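Local coordinates for inositol 2-dehydrogenase/D-chiro-inositol 3-dehydrogenase (Lactobacillus casei, PDB 4MIY), which oxidises myo-inositol to 2-keto-myo-inositol and D-chiro-inositol to 1-keto-D-chiro-inositol, using NAD as the electron acceptor, at residues A[131-136]-A[178-183]; A[164-169]-A[210-215]. All blocks are in the same frame, centred on the assembly; numbering follows the deposited sequence.

Interaction 1: residues A[131-136]-A[178-183]; sequences QGIRAL and IDEMHW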
ATOM      1  N   GLN A 131      18.815  -1.989   5.975  1.00 15.47           N
ATOM      2  CA  GLN A 131      18.620  -0.883   5.062  1.00 16.96           C
ATOM      3  C   GLN A 131      17.408  -0.026   5.375  1.00 14.07           C
ATOM      4  O   GLN A 131      17.490   1.162   5.315  1.00 14.90           O
ATOM      5  CB  GLN A 131      18.618  -1.367   3.617  1.00 18.28           C
ATOM      6  CG  GLN A 131      20.004  -1.771   3.195  1.00 24.77           C
ATOM      7  CD  GLN A 131      20.156  -2.222   1.766  1.00 35.62           C
ATOM      8  OE1 GLN A 131      19.388  -1.865   0.904  1.00 36.48           O
ATOM      9  NE2 GLN A 131      21.203  -2.964   1.511  1.00 35.02           N
ATOM     10  N   GLY A 132      16.308  -0.657   5.717  1.00 16.15           N
ATOM     11  CA  GLY A 132      15.104   0.076   6.023  1.00 14.98           C
ATOM     12  C   GLY A 132      15.146   0.877   7.304  1.00 14.17           C
ATOM     13  O   GLY A 132      14.738   1.979   7.353  1.00 14.26           O
ATOM     14  N   ILE A 133      15.682   0.270   8.340  1.00 14.59           N
ATOM     15  CA  ILE A 133      15.784   0.938   9.605  1.00 13.44           C
ATOM     16  C   ILE A 133      16.760   2.092   9.490  1.00 14.42           C
ATOM     17  O   ILE A 133      16.504   3.144   9.971  1.00 14.65           O
ATOM     18  CB  ILE A 133      16.195  -0.064  10.702  1.00 14.15           C
ATOM     19  CG1 ILE A 133      15.050  -1.038  10.948  1.00 16.39           C
ATOM     20  CG2 ILE A 133      16.535   0.644  11.964  1.00 17.52           C
ATOM     21  CD1 ILE A 133      15.404  -2.224  11.793  1.00 16.69           C
ATOM     22  N   ARG A 134      17.843   1.879   8.771  0.74 11.56           N
ATOM     23  CA  ARG A 134      18.818   2.916   8.548  0.74 13.68           C
ATOM     24  C   ARG A 134      18.235   4.078   7.768  0.74 13.45           C
ATOM     25  O   ARG A 134      18.470   5.228   8.075  0.74 13.51           O
ATOM     26  CB  ARG A 134      20.032   2.328   7.827  0.74 17.60           C
ATOM     27  CG  ARG A 134      21.302   3.068   8.055  0.74 28.08           C
ATOM     28  CD  ARG A 134      22.598   2.341   7.574  0.74 25.86           C
ATOM     29  NE  ARG A 134      23.308   1.654   8.656  0.74 31.38           N
ATOM     30  CZ  ARG A 134      23.893   2.238   9.716  0.74 29.57           C
ATOM     31  NH1 ARG A 134      23.883   3.551   9.886  0.74 35.18           N
ATOM     32  NH2 ARG A 134      24.476   1.495  10.614  0.74 30.95           N
ATOM     33  N   ALA A 135      17.428   3.764   6.773  1.00 14.84           N
ATOM     34  CA  ALA A 135      16.836   4.807   5.955  1.00 14.72           C
ATOM     35  C   ALA A 135      15.823   5.632   6.725  1.00 16.35           C
ATOM     36  O   ALA A 135      15.719   6.798   6.528  1.00 15.13           O
ATOM     37  CB  ALA A 135      16.219   4.233   4.710  1.00 14.54           C
ATOM     38  N   LEU A 136      15.106   5.003   7.616  1.00 12.77           N
ATOM     39  CA  LEU A 136      14.203   5.738   8.456  1.00 13.20           C
ATOM     40  C   LEU A 136      14.954   6.689   9.402  1.00 14.08           C
ATOM     41  O   LEU A 136      14.583   7.802   9.541  1.00 13.51           O
ATOM     42  CB  LEU A 136      13.261   4.786   9.199  1.00 11.59           C
ATOM     43  CG  LEU A 136      12.130   5.400  10.018  1.00 11.33           C
ATOM     44  CD1 LEU A 136      11.016   4.455  10.121  1.00 14.95           C
ATOM     45  CD2 LEU A 136      12.560   5.806  11.401  1.00 17.22           C
ATOM     46  N   ILE A 178      16.182  -2.569  22.293  1.00 16.23           N
ATOM     47  CA  ILE A 178      16.938  -1.889  23.324  1.00 18.01           C
ATOM     48  C   ILE A 178      18.177  -1.215  22.772  1.00 16.21           C
ATOM     49  O   ILE A 178      18.422  -0.092  23.072  1.00 15.80           O
ATOM     50  CB  ILE A 178      17.290  -2.822  24.465  1.00 15.42           C
ATOM     51  CG1 ILE A 178      16.068  -3.027  25.362  1.00 17.31           C
ATOM     52  CG2 ILE A 178      18.408  -2.248  25.266  1.00 17.18           C
ATOM     53  CD1 ILE A 178      16.194  -4.219  26.258  1.00 17.29           C
ATOM     54  N   ASP A 179      18.909  -1.890  21.908  1.00 15.65           N
ATOM     55  CA  ASP A 179      20.015  -1.243  21.265  1.00 16.18           C
ATOM     56  C   ASP A 179      19.597  -0.193  20.240  1.00 18.66           C
ATOM     57  O   ASP A 179      20.209   0.837  20.114  1.00 20.05           O
ATOM     58  CB  ASP A 179      20.937  -2.224  20.606  1.00 15.62           C
ATOM     59  CG  ASP A 179      22.007  -1.534  19.799  1.00 22.18           C
ATOM     60  OD1 ASP A 179      22.975  -1.046  20.373  1.00 19.68           O
ATOM     61  OD2 ASP A 179      21.840  -1.442  18.599  1.00 19.10           O
ATOM     62  N   GLU A 180      18.530  -0.472  19.530  1.00 14.81           N
ATOM     63  CA  GLU A 180      18.106   0.335  18.389  1.00 17.16           C
ATOM     64  C   GLU A 180      17.581   1.708  18.734  1.00 15.79           C
ATOM     65  O   GLU A 180      17.898   2.648  18.096  1.00 16.26           O
ATOM     66  CB  GLU A 180      17.005  -0.434  17.648  1.00 18.92           C
ATOM     67  CG  GLU A 180      16.544   0.138  16.372  1.00 21.01           C
ATOM     68  CD  GLU A 180      15.444  -0.692  15.763  1.00 21.42           C
ATOM     69  OE1 GLU A 180      15.689  -1.815  15.394  1.00 19.31           O
ATOM     70  OE2 GLU A 180      14.342  -0.171  15.667  1.00 26.33           O
ATOM     71  N   MET A 181      16.784   1.812  19.775  1.00 14.44           N
ATOM     72  CA  MET A 181      16.096   3.056  20.018  1.00 13.31           C
ATOM     73  C   MET A 181      16.946   4.252  20.442  1.00 14.94           C
ATOM     74  O   MET A 181      16.718   5.331  20.026  1.00 16.21           O
ATOM     75  CB  MET A 181      14.935   2.865  20.991  1.00 17.06           C
ATOM     76  CG  MET A 181      13.902   1.835  20.559  1.00 16.26           C
ATOM     77  SD  MET A 181      13.191   2.214  18.949  1.00 20.52           S
ATOM     78  CE  MET A 181      12.216   0.732  18.725  1.00 18.52           C
ATOM     79  N   HIS A 182      17.900   4.015  21.316  1.00 16.11           N
ATOM     80  CA  HIS A 182      18.767   5.075  21.732  1.00 16.68           C
ATOM     81  C   HIS A 182      19.647   5.583  20.593  1.00 16.38           C
ATOM     82  O   HIS A 182      19.873   6.751  20.495  1.00 15.55           O
ATOM     83  CB  HIS A 182      19.536   4.726  23.023  1.00 18.12           C
ATOM     84  CG  HIS A 182      20.627   3.721  22.863  1.00 16.51           C
ATOM     85  ND1 HIS A 182      21.906   4.059  22.503  1.00 19.30           N
ATOM     86  CD2 HIS A 182      20.646   2.394  23.095  1.00 15.18           C
ATOM     87  CE1 HIS A 182      22.638   2.972  22.446  1.00 18.22           C
ATOM     88  NE2 HIS A 182      21.904   1.947  22.813  1.00 17.92           N
ATOM     89  N   TRP A 183      20.056   4.686  19.715  1.00 15.77           N
ATOM     90  CA  TRP A 183      20.758   5.055  18.496  1.00 15.25           C
ATOM     91  C   TRP A 183      19.873   5.817  17.526  1.00 15.19           C
ATOM     92  O   TRP A 183      20.250   6.800  17.035  1.00 17.35           O
ATOM     93  CB  TRP A 183      21.297   3.805  17.829  1.00 17.18           C
ATOM     94  CG  TRP A 183      21.710   3.915  16.390  1.00 17.23           C
ATOM     95  CD1 TRP A 183      22.871   4.399  15.922  1.00 19.38           C
ATOM     96  CD2 TRP A 183      20.978   3.472  15.240  1.00 17.99           C
ATOM     97  NE1 TRP A 183      22.906   4.317  14.560  1.00 21.88           N
ATOM     98  CE2 TRP A 183      21.757   3.729  14.126  1.00 20.34           C
ATOM     99  CE3 TRP A 183      19.741   2.864  15.054  1.00 18.82           C
ATOM    100  CZ2 TRP A 183      21.332   3.431  12.862  1.00 18.59           C
ATOM    101  CZ3 TRP A 183      19.337   2.592  13.795  1.00 19.27           C
ATOM    102  CH2 TRP A 183      20.124   2.859  12.736  1.00 19.91           C
TER
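Ile133 and Arg134 meet Trp183 and Glu180 in a side-chain contact between neighbouring helices, 131-141 and 168-185, whose segment axes lie 11.9 Å apart and diverge by 26°. At that separation the backbones stay apart and side chains make the contact, Trp183 contributing the largest buried area. The indole of Trp183, its CG anti to the backbone N (chi1 163°), reaches across with the six-membered ring leading. Ile133 CG2 meets the edge of this ring in its plane, 3.9 Å from CZ3, a fitting place for a branched aliphatic chain. Arg134 NH1 also comes to the ring edge, 3.9 Å from CZ2, and the guanidinium is turned 75° from the indole so that CZ2 lies over one of its faces; the cation thus avoids the Trp183 ring face, its cation-pi partner being Tyr129, while that of Trp183 is Lys137. At its other branch, Ile133 CD1 lies 3.6 Å from Glu180 OE1. This buried carboxylate would probably be costly without the salt bridge of OE1 to Arg127. Leu136 rests on Val242 while Glu180 and Met181 rest on Leu240, so both helices lie against strand 237-244, the helix-on-sheet layering of the C-terminal alpha/beta domain of Gfo/Idh/MocA oxidoreductases.

Interaction 2: residues A[164-169]-A[210-215]; sequences YSNEMA and DPQLAT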
ATOM      1  N   TYR A 164      12.688 -21.514  25.411  1.00 18.60           N
ATOM      2  CA  TYR A 164      12.559 -20.065  25.465  1.00 20.32           C
ATOM      3  C   TYR A 164      11.872 -19.606  26.718  1.00 17.08           C
ATOM      4  O   TYR A 164      10.776 -19.967  26.966  1.00 20.14           O
ATOM      5  CB  TYR A 164      11.809 -19.569  24.237  1.00 18.57           C
ATOM      6  CG  TYR A 164      11.792 -18.086  23.988  1.00 16.71           C
ATOM      7  CD1 TYR A 164      10.913 -17.264  24.653  1.00 17.22           C
ATOM      8  CD2 TYR A 164      12.608 -17.507  23.035  1.00 19.35           C
ATOM      9  CE1 TYR A 164      10.889 -15.923  24.411  1.00 19.01           C
ATOM     10  CE2 TYR A 164      12.571 -16.154  22.788  1.00 17.25           C
ATOM     11  CZ  TYR A 164      11.711 -15.381  23.458  1.00 16.54           C
ATOM     12  OH  TYR A 164      11.647 -14.046  23.223  1.00 18.76           O
ATOM     13  N   SER A 165      12.532 -18.755  27.470  1.00 18.68           N
ATOM     14  CA  SER A 165      12.057 -18.384  28.786  1.00 21.06           C
ATOM     15  C   SER A 165      11.520 -16.971  28.822  1.00 19.53           C
ATOM     16  O   SER A 165      11.731 -16.217  27.918  1.00 18.35           O
ATOM     17  CB  SER A 165      13.224 -18.472  29.764  1.00 21.47           C
ATOM     18  OG  SER A 165      14.184 -17.483  29.494  1.00 21.04           O
ATOM     19  N   ASN A 166      10.839 -16.628  29.898  1.00 17.56           N
ATOM     20  CA  ASN A 166      10.342 -15.288  30.085  1.00 16.93           C
ATOM     21  C   ASN A 166      11.443 -14.253  29.970  1.00 20.90           C
ATOM     22  O   ASN A 166      11.234 -13.207  29.457  1.00 19.28           O
ATOM     23  CB  ASN A 166       9.614 -15.129  31.418  1.00 17.63           C
ATOM     24  CG  ASN A 166       8.698 -13.957  31.430  1.00 18.10           C
ATOM     25  OD1 ASN A 166       7.894 -13.819  30.546  1.00 18.53           O
ATOM     26  ND2 ASN A 166       8.820 -13.108  32.412  1.00 19.70           N
ATOM     27  N   GLU A 167      12.616 -14.582  30.481  1.00 20.33           N
ATOM     28  CA  GLU A 167      13.718 -13.670  30.481  1.00 21.78           C
ATOM     29  C   GLU A 167      14.269 -13.450  29.078  1.00 18.65           C
ATOM     30  O   GLU A 167      14.754 -12.402  28.775  1.00 19.40           O
ATOM     31  CB  GLU A 167      14.765 -14.185  31.435  1.00 25.73           C
ATOM     32  CG  GLU A 167      14.294 -14.208  32.907  1.00 29.36           C
ATOM     33  CD  GLU A 167      13.348 -15.395  33.353  1.00 33.56           C
ATOM     34  OE1 GLU A 167      13.167 -16.414  32.683  1.00 27.92           O
ATOM     35  OE2 GLU A 167      12.761 -15.268  34.430  1.00 42.94           O
ATOM     36  N   MET A 168      14.183 -14.458  28.248  1.00 17.83           N
ATOM     37  CA  MET A 168      14.621 -14.364  26.875  1.00 19.28           C
ATOM     38  C   MET A 168      13.787 -13.423  26.023  1.00 18.76           C
ATOM     39  O   MET A 168      14.243 -12.957  25.025  1.00 18.75           O
ATOM     40  CB  MET A 168      14.677 -15.736  26.247  1.00 18.05           C
ATOM     41  CG  MET A 168      15.896 -16.514  26.702  1.00 21.78           C
ATOM     42  SD  MET A 168      15.806 -18.282  26.581  1.00 22.92           S
ATOM     43  CE  MET A 168      15.828 -18.520  24.864  1.00 22.54           C
ATOM     44  N   ALA A 169      12.585 -13.132  26.466  1.00 18.39           N
ATOM     45  CA  ALA A 169      11.809 -12.110  25.817  1.00 18.09           C
ATOM     46  C   ALA A 169      12.554 -10.805  25.839  1.00 19.23           C
ATOM     47  O   ALA A 169      12.422 -10.020  24.964  1.00 17.68           O
ATOM     48  CB  ALA A 169      10.455 -11.951  26.471  1.00 18.16           C
ATOM     49  N   ASP A 210       3.464 -13.947  27.239  1.00 16.56           N
ATOM     50  CA  ASP A 210       3.372 -13.475  25.882  1.00 15.91           C
ATOM     51  C   ASP A 210       1.942 -13.089  25.578  1.00 17.39           C
ATOM     52  O   ASP A 210       1.055 -13.849  25.762  1.00 18.06           O
ATOM     53  CB  ASP A 210       3.823 -14.555  24.928  1.00 17.88           C
ATOM     54  CG  ASP A 210       4.084 -14.040  23.518  1.00 19.72           C
ATOM     55  OD1 ASP A 210       4.812 -13.070  23.373  1.00 17.85           O
ATOM     56  OD2 ASP A 210       3.568 -14.637  22.609  1.00 17.84           O
ATOM     57  N   PRO A 211       1.745 -11.882  25.078  1.00 16.19           N
ATOM     58  CA  PRO A 211       2.734 -10.884  24.713  1.00 16.63           C
ATOM     59  C   PRO A 211       3.273 -10.089  25.866  1.00 15.30           C
ATOM     60  O   PRO A 211       2.831 -10.275  26.947  1.00 17.05           O
ATOM     61  CB  PRO A 211       1.962  -9.991  23.734  1.00 14.16           C
ATOM     62  CG  PRO A 211       0.649 -10.139  24.059  1.00 19.58           C
ATOM     63  CD  PRO A 211       0.450 -11.552  24.527  1.00 17.23           C
ATOM     64  N   GLN A 212       4.239  -9.225  25.607  1.00 14.74           N
ATOM     65  CA  GLN A 212       4.758  -8.292  26.591  1.00 14.94           C
ATOM     66  C   GLN A 212       4.776  -6.895  26.002  1.00 15.82           C
ATOM     67  O   GLN A 212       5.015  -6.737  24.831  1.00 15.98           O
ATOM     68  CB  GLN A 212       6.153  -8.681  27.081  1.00 16.53           C
ATOM     69  CG  GLN A 212       6.168 -10.020  27.735  1.00 16.71           C
ATOM     70  CD  GLN A 212       7.447 -10.391  28.400  1.00 16.20           C
ATOM     71  OE1 GLN A 212       8.192  -9.568  28.835  1.00 18.60           O
ATOM     72  NE2 GLN A 212       7.680 -11.664  28.488  1.00 18.09           N
ATOM     73  N   LEU A 213       4.487  -5.908  26.812  1.00 14.94           N
ATOM     74  CA  LEU A 213       4.555  -4.539  26.390  1.00 15.51           C
ATOM     75  C   LEU A 213       5.691  -3.868  27.118  1.00 18.12           C
ATOM     76  O   LEU A 213       5.745  -3.930  28.314  1.00 19.95           O
ATOM     77  CB  LEU A 213       3.266  -3.841  26.708  1.00 15.73           C
ATOM     78  CG  LEU A 213       2.025  -4.358  25.967  1.00 15.08           C
ATOM     79  CD1 LEU A 213       0.781  -3.786  26.542  1.00 17.60           C
ATOM     80  CD2 LEU A 213       2.111  -4.027  24.510  1.00 18.01           C
ATOM     81  N   ALA A 214       6.608  -3.258  26.374  1.00 16.57           N
ATOM     82  CA  ALA A 214       7.737  -2.554  26.942  1.00 16.00           C
ATOM     83  C   ALA A 214       7.617  -1.077  26.682  1.00 18.19           C
ATOM     84  O   ALA A 214       7.470  -0.679  25.562  1.00 18.61           O
ATOM     85  CB  ALA A 214       9.024  -3.077  26.362  1.00 17.95           C
ATOM     86  N   THR A 215       7.641  -0.291  27.735  1.00 15.61           N
ATOM     87  CA  THR A 215       7.628   1.140  27.627  1.00 16.36           C
ATOM     88  C   THR A 215       8.939   1.720  28.138  1.00 15.82           C
ATOM     89  O   THR A 215       9.338   1.464  29.239  1.00 17.62           O
ATOM     90  CB  THR A 215       6.469   1.779  28.388  1.00 17.86           C
ATOM     91  OG1 THR A 215       5.234   1.269  27.902  1.00 22.94           O
ATOM     92  CG2 THR A 215       6.472   3.225  28.214  1.00 18.70           C
TER
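Gln212 extends from its strand to the turn leading into helix 168-185, bringing its amide against Asn166 and Ala169. NE2 of Gln212 lies 3.0 Å from Asn166 OD1, and the two amide planes are inclined by 37°. The methyl of Ala169 sits over one face of the same amide, toward its nitrogen, with CB 3.4 Å from Gln212 NE2; a small residue suits this place because the carboxamide comes so close to the helix. The long reach follows from a chain that is straight beyond CG (chi2 -172°). In this buried setting the polar ends are held by a second shell: Gln212 NE2 donates to His209 O and OE1 bonds Gln321 NE2, while Asn166 OD1 accepts from His209 N and its ND2 bonds Tyr196 OH. An alanine in place of Gln212 would probably leave His209 O and Gln321 NE2 without these partners and open a gap against the Ala169 methyl. The turn is ordered by a capping box of Ser165 and Met168, in which Met168 N donates to Ser165 OG at 3.3 Å and Ser165 N returns a weak bond to Met168 SD, and the ring of Tyr164 has Met168 CB 4.0 Å above its centre. On the strand side of the contact, a cis peptide between Asp210 and Pro211 immediately precedes strand 212-218, and Asp210 is fixed through its carboxylate to Val230 N and Thr231 OG1. That strand runs between 189-195 and 223-229 in the mixed sheet, so Gln212 links the sheet to the turn leading into helix 168-185, with Gln321 from helix 304-323 joining both.

Overall arrangement
Helix 168-185 is common to both contacts: interaction 2 uses its beginning and interaction 1 its later turns, with centres 21 Å apart and nearest atoms about 7 Å apart without touching. Along the chain the segments alternate, in the order 131-136, 164-169, 178-183, 210-215. The helix is thus fixed at one end to strand 212-218 within the mixed sheet and, further along, to helix 131-141 packed against the same sheet, whose strand 148-156 falls between the first two segments. The side chains of Glu180 in interaction 1 and Ala169 in interaction 2 are about 11 Å and about 14 Å from NAD, so neither touches the cofactor.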